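Local coordinates for protein fumarate lyase (Mesorhizobium sp., PDB 3C8T) that is a tetrameric, largely helical member of the fumarase/aspartase superfamily of lyases, whose subunits pack together through long helices, at residues 165-170 and 245-250; 253-256 and 261-264. All blocks are in the same frame, centred on the assembly; numbering follows the deposited sequence.

Contact 1 (165-170 and 245-250)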
loop_
_atom_site.group_PDB
_atom_site.type_symbol
_atom_site.label_atom_id
_atom_site.label_comp_id
_atom_site.label_asym_id
_atom_site.label_seq_id
_atom_site.Cartn_x
_atom_site.Cartn_y
_atom_site.Cartn_z
ATOM N N ALA A 165 16.992 -19.764 -16.203
ATOM C CA ALA A 165 17.350 -20.510 -14.987
ATOM C C ALA A 165 17.192 -19.676 -13.737
ATOM O O ALA A 165 16.847 -20.221 -12.667
ATOM C CB ALA A 165 18.759 -21.055 -15.063
ATOM N N VAL A 166 17.479 -18.376 -13.868
ATOM C CA VAL A 166 17.309 -17.416 -12.789
ATOM C C VAL A 166 15.799 -17.299 -12.430
ATOM O O VAL A 166 15.423 -17.377 -11.247
ATOM C CB VAL A 166 17.927 -16.060 -13.192
ATOM C CG1 VAL A 166 17.355 -14.878 -12.336
ATOM C CG2 VAL A 166 19.451 -16.115 -13.099
ATOM N N TRP A 167 14.960 -17.110 -13.449
ATOM C CA TRP A 167 13.511 -17.063 -13.278
ATOM C C TRP A 167 13.047 -18.364 -12.612
ATOM O O TRP A 167 12.291 -18.349 -11.658
ATOM C CB TRP A 167 12.826 -16.959 -14.645
ATOM C CG TRP A 167 13.101 -15.703 -15.457
ATOM C CD1 TRP A 167 13.540 -14.479 -14.994
ATOM C CD2 TRP A 167 12.841 -15.530 -16.847
ATOM N NE1 TRP A 167 13.625 -13.574 -16.047
ATOM C CE2 TRP A 167 13.192 -14.199 -17.189
ATOM C CE3 TRP A 167 12.374 -16.380 -17.858
ATOM C CZ2 TRP A 167 13.079 -13.708 -18.490
ATOM C CZ3 TRP A 167 12.282 -15.896 -19.155
ATOM C CH2 TRP A 167 12.639 -14.563 -19.457
ATOM N N LEU A 168 13.514 -19.497 -13.133
ATOM C CA LEU A 168 13.169 -20.780 -12.591
ATOM C C LEU A 168 13.513 -20.938 -11.085
ATOM O O LEU A 168 12.725 -21.528 -10.319
ATOM C CB LEU A 168 13.870 -21.879 -13.412
ATOM C CG LEU A 168 13.721 -23.343 -12.966
ATOM C CD1 LEU A 168 12.195 -23.796 -12.801
ATOM C CD2 LEU A 168 14.529 -24.295 -13.882
ATOM N N SER A 169 14.678 -20.429 -10.673
ATOM C CA SER A 169 15.168 -20.633 -9.324
ATOM C C SER A 169 14.240 -20.094 -8.241
ATOM O O SER A 169 14.076 -20.730 -7.188
ATOM C CB SER A 169 16.569 -20.056 -9.152
ATOM O OG SER A 169 16.510 -18.644 -9.111
ATOM N N ALA A 170 13.655 -18.939 -8.521
ATOM C CA ALA A 170 12.589 -18.318 -7.720
ATOM C C ALA A 170 11.367 -19.229 -7.533
ATOM O O ALA A 170 10.801 -19.304 -6.427
ATOM C CB ALA A 170 12.136 -16.962 -8.395
ATOM N N LEU A 245 6.596 -13.461 -11.075
ATOM C CA LEU A 245 5.994 -13.322 -12.417
ATOM C C LEU A 245 6.210 -11.920 -13.007
ATOM O O LEU A 245 6.587 -11.786 -14.174
ATOM C CB LEU A 245 4.528 -13.658 -12.380
ATOM C CG LEU A 245 4.215 -15.111 -12.060
ATOM C CD1 LEU A 245 2.727 -15.236 -11.864
ATOM C CD2 LEU A 245 4.711 -16.040 -13.209
ATOM N N GLY A 246 5.976 -10.866 -12.210
ATOM C CA GLY A 246 6.285 -9.532 -12.689
ATOM C C GLY A 246 7.704 -9.321 -13.227
ATOM O O GLY A 246 7.875 -8.601 -14.189
ATOM N N LYS A 247 8.718 -9.911 -12.575
ATOM C CA LYS A 247 10.119 -9.751 -12.970
ATOM C C LYS A 247 10.356 -10.277 -14.393
ATOM O O LYS A 247 10.937 -9.589 -15.227
ATOM C CB LYS A 247 11.042 -10.466 -11.956
ATOM C CG LYS A 247 12.558 -10.224 -12.209
ATOM C CD LYS A 247 13.199 -11.320 -13.130
ATOM C CE LYS A 247 14.737 -11.232 -13.204
ATOM N NZ LYS A 247 15.241 -10.126 -14.061
ATOM N N LEU A 248 9.885 -11.501 -14.668
ATOM C CA LEU A 248 10.053 -12.097 -15.969
ATOM C C LEU A 248 9.191 -11.435 -17.011
ATOM O O LEU A 248 9.582 -11.396 -18.179
ATOM C CB LEU A 248 9.835 -13.605 -15.933
ATOM C CG LEU A 248 8.533 -14.341 -15.638
ATOM C CD1 LEU A 248 7.562 -14.309 -16.830
ATOM C CD2 LEU A 248 8.921 -15.788 -15.297
ATOM N N ALA A 249 8.062 -10.859 -16.591
ATOM C CA ALA A 249 7.173 -10.123 -17.508
ATOM C C ALA A 249 7.787 -8.816 -17.931
ATOM O O ALA A 249 7.608 -8.408 -19.060
ATOM C CB ALA A 249 5.806 -9.876 -16.895
ATOM N N MET A 250 8.489 -8.147 -17.003
ATOM C CA MET A 250 9.260 -6.961 -17.316
ATOM C C MET A 250 10.297 -7.311 -18.369
ATOM O O MET A 250 10.443 -6.579 -19.361
ATOM C CB MET A 250 9.980 -6.377 -16.086
ATOM C CG MET A 250 9.200 -5.258 -15.385
ATOM S SD MET A 250 8.630 -3.844 -16.426
ATOM C CE MET A 250 10.031 -2.743 -16.361
#
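Lys247 and Leu248 hold the indole of Trp167 from two directions, joining helix 160-185 to helix 229-255 in the long helical bundle that forms the core of fumarase/aspartase superfamily subunits. Lys247 comes first. Its side chain crosses that of Trp167 at about a right angle and passes the CD1-NE1 rim of the ring, with CD lying 3.7 Å from Trp167 CD1 and CE reaching the edge in the ring plane, 3.8 Å from Trp167 NE1. Lys247 NZ then goes on to a salt bridge with Asp251 OD2 and to the carbonyl oxygens of His309 and Phe311 of the second subunit. Trp167 NE1 hydrogen-bonds to the same Asp251 OD2, which should fix the rotation of the indole. Leu248, one residue on, points at the partner helix and covers one ring face: its CB makes a CH-pi contact, 3.6 Å from the centroid of the five-membered ring of Trp167 and 8° off the normal. Trp167 CG lies beside its own backbone N, and this carries the ring out between the two helices. With chi1 of Leu248 at 66°, CG sits between the backbone N and carbonyl carbon, which turns the CD2 methyl toward the root of the indole, where Leu248 CD2 ends up 4.1 Å from Trp167 CB.

Contact 2 (253-256 and 261-264)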
loop_
_atom_site.group_PDB
_atom_site.type_symbol
_atom_site.label_atom_id
_atom_site.label_comp_id
_atom_site.label_asym_id
_atom_site.label_seq_id
_atom_site.Cartn_x
_atom_site.Cartn_y
_atom_site.Cartn_z
ATOM N N SER A 253 8.666 -8.236 -21.910
ATOM C CA SER A 253 8.069 -7.090 -22.619
ATOM C C SER A 253 9.131 -6.108 -23.096
ATOM O O SER A 253 8.989 -5.504 -24.152
ATOM C CB SER A 253 6.958 -6.414 -21.807
ATOM O OG SER A 253 7.479 -5.800 -20.686
ATOM N N ILE A 254 10.220 -5.970 -22.341
ATOM C CA ILE A 254 11.316 -5.095 -22.757
ATOM C C ILE A 254 12.133 -5.773 -23.889
ATOM O O ILE A 254 12.502 -5.138 -24.856
ATOM C CB ILE A 254 12.209 -4.677 -21.595
ATOM C CG1 ILE A 254 11.412 -3.826 -20.568
ATOM C CG2 ILE A 254 13.508 -4.002 -22.173
ATOM C CD1 ILE A 254 12.220 -3.465 -19.231
ATOM N N MET A 255 12.313 -7.077 -23.825
ATOM C CA MET A 255 12.974 -7.753 -24.945
ATOM C C MET A 255 12.110 -7.695 -26.258
ATOM O O MET A 255 12.638 -7.926 -27.349
ATOM C CB MET A 255 13.369 -9.196 -24.555
ATOM C CG MET A 255 14.533 -9.329 -23.523
ATOM S SD MET A 255 14.655 -11.045 -22.860
ATOM C CE MET A 255 15.173 -11.867 -24.290
ATOM N N MET A 256 10.815 -7.367 -26.141
ATOM C CA MET A 256 9.906 -7.160 -27.317
ATOM C C MET A 256 9.942 -5.767 -27.919
ATOM O O MET A 256 9.297 -5.497 -28.943
ATOM C CB MET A 256 8.456 -7.564 -26.997
ATOM C CG MET A 256 8.234 -9.098 -26.894
ATOM S SD MET A 256 6.523 -9.618 -26.502
ATOM C CE MET A 256 5.651 -9.134 -27.975
ATOM N N GLY A 261 13.823 -6.972 -30.045
ATOM C CA GLY A 261 13.175 -8.003 -30.839
ATOM C C GLY A 261 13.706 -9.392 -30.572
ATOM O O GLY A 261 13.717 -10.241 -31.471
ATOM N N GLU A 262 14.100 -9.643 -29.326
ATOM C CA GLU A 262 14.783 -10.872 -28.960
ATOM C C GLU A 262 13.852 -12.052 -28.665
ATOM O O GLU A 262 14.296 -13.195 -28.708
ATOM C CB GLU A 262 15.737 -10.641 -27.803
ATOM C CG GLU A 262 16.895 -9.779 -28.193
ATOM C CD GLU A 262 17.784 -9.430 -27.024
ATOM O OE1 GLU A 262 17.395 -9.758 -25.865
ATOM O OE2 GLU A 262 18.858 -8.827 -27.262
ATOM N N VAL A 263 12.583 -11.749 -28.361
ATOM C CA VAL A 263 11.522 -12.740 -28.123
ATOM C C VAL A 263 10.155 -12.196 -28.558
ATOM O O VAL A 263 10.007 -11.010 -28.866
ATOM C CB VAL A 263 11.398 -13.188 -26.606
ATOM C CG1 VAL A 263 12.700 -13.817 -26.071
ATOM C CG2 VAL A 263 10.884 -12.053 -25.717
ATOM N N ALA A 264 9.159 -13.081 -28.551
ATOM C CA ALA A 264 7.790 -12.732 -28.811
ATOM C C ALA A 264 6.888 -13.729 -28.071
ATOM O O ALA A 264 7.235 -14.925 -27.915
ATOM C CB ALA A 264 7.486 -12.734 -30.373
#
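Met255 O, near the end of helix 229-255, accepts a hydrogen bond from Glu262 N at 3.0 Å. The N-H points at the oxygen with an angle of 152°, and the donor is tilted 23° from the carbonyl plane. Gly261 N also comes close, 3.1 Å from Met255 O. Gly261 has a positive phi of 62°, a conformation well suited to glycine, and brings the returning chain back beside the helix end. The side chain of Met255 crosses that of Glu262 at about a right angle, its CE 3.4 Å from Glu262 OE1. The bend at the end of the methionine also sets this methyl against Val263, with Met255 CE 3.6 Å from Val263 CG1. Glu262 is held at the far end of its extended chain, where OE2 forms a salt bridge with Arg149 NH2 and takes a hydrogen bond from Asn356 ND2. The whole forms a compact reversal that leads from the helix into strand 263-264, which pairs antiparallel with 347-348. Beyond that strand the chain enters 267-281, which is not modelled and holds most of the Ser-Ser-x-Met-Pro-x-Lys-x-Asn-Pro signature of the superfamily. The second branch of Val263 faces both methionines: CG2 is 4.0 Å from Met255 CB and 4.1 Å from Met256 CG. Met256 runs along the strand backbone, with its CG 3.3 Å from Val263 O. Farther along, Met256 SD lies 4.1 Å from Ala264 CA.

Overall arrangement
From the N terminus, the chain first reaches contact 1 on helix 160-185, and this contact closes when helix 229-255 comes alongside, with 74 residues between the two segments. Contact 2 opens only afterwards, on the last part of that same helix, and closes across a loop of just four residues. The two are therefore in series, neither nested nor crossed, with centres about 15 Å apart. Contact 1 ties two long helices together in the buried interior, whereas contact 2 folds strand 263-264 back on the end of the shared helix. Both also touch the second subunit, so helix 229-255 links the bundle, the turn and the assembly.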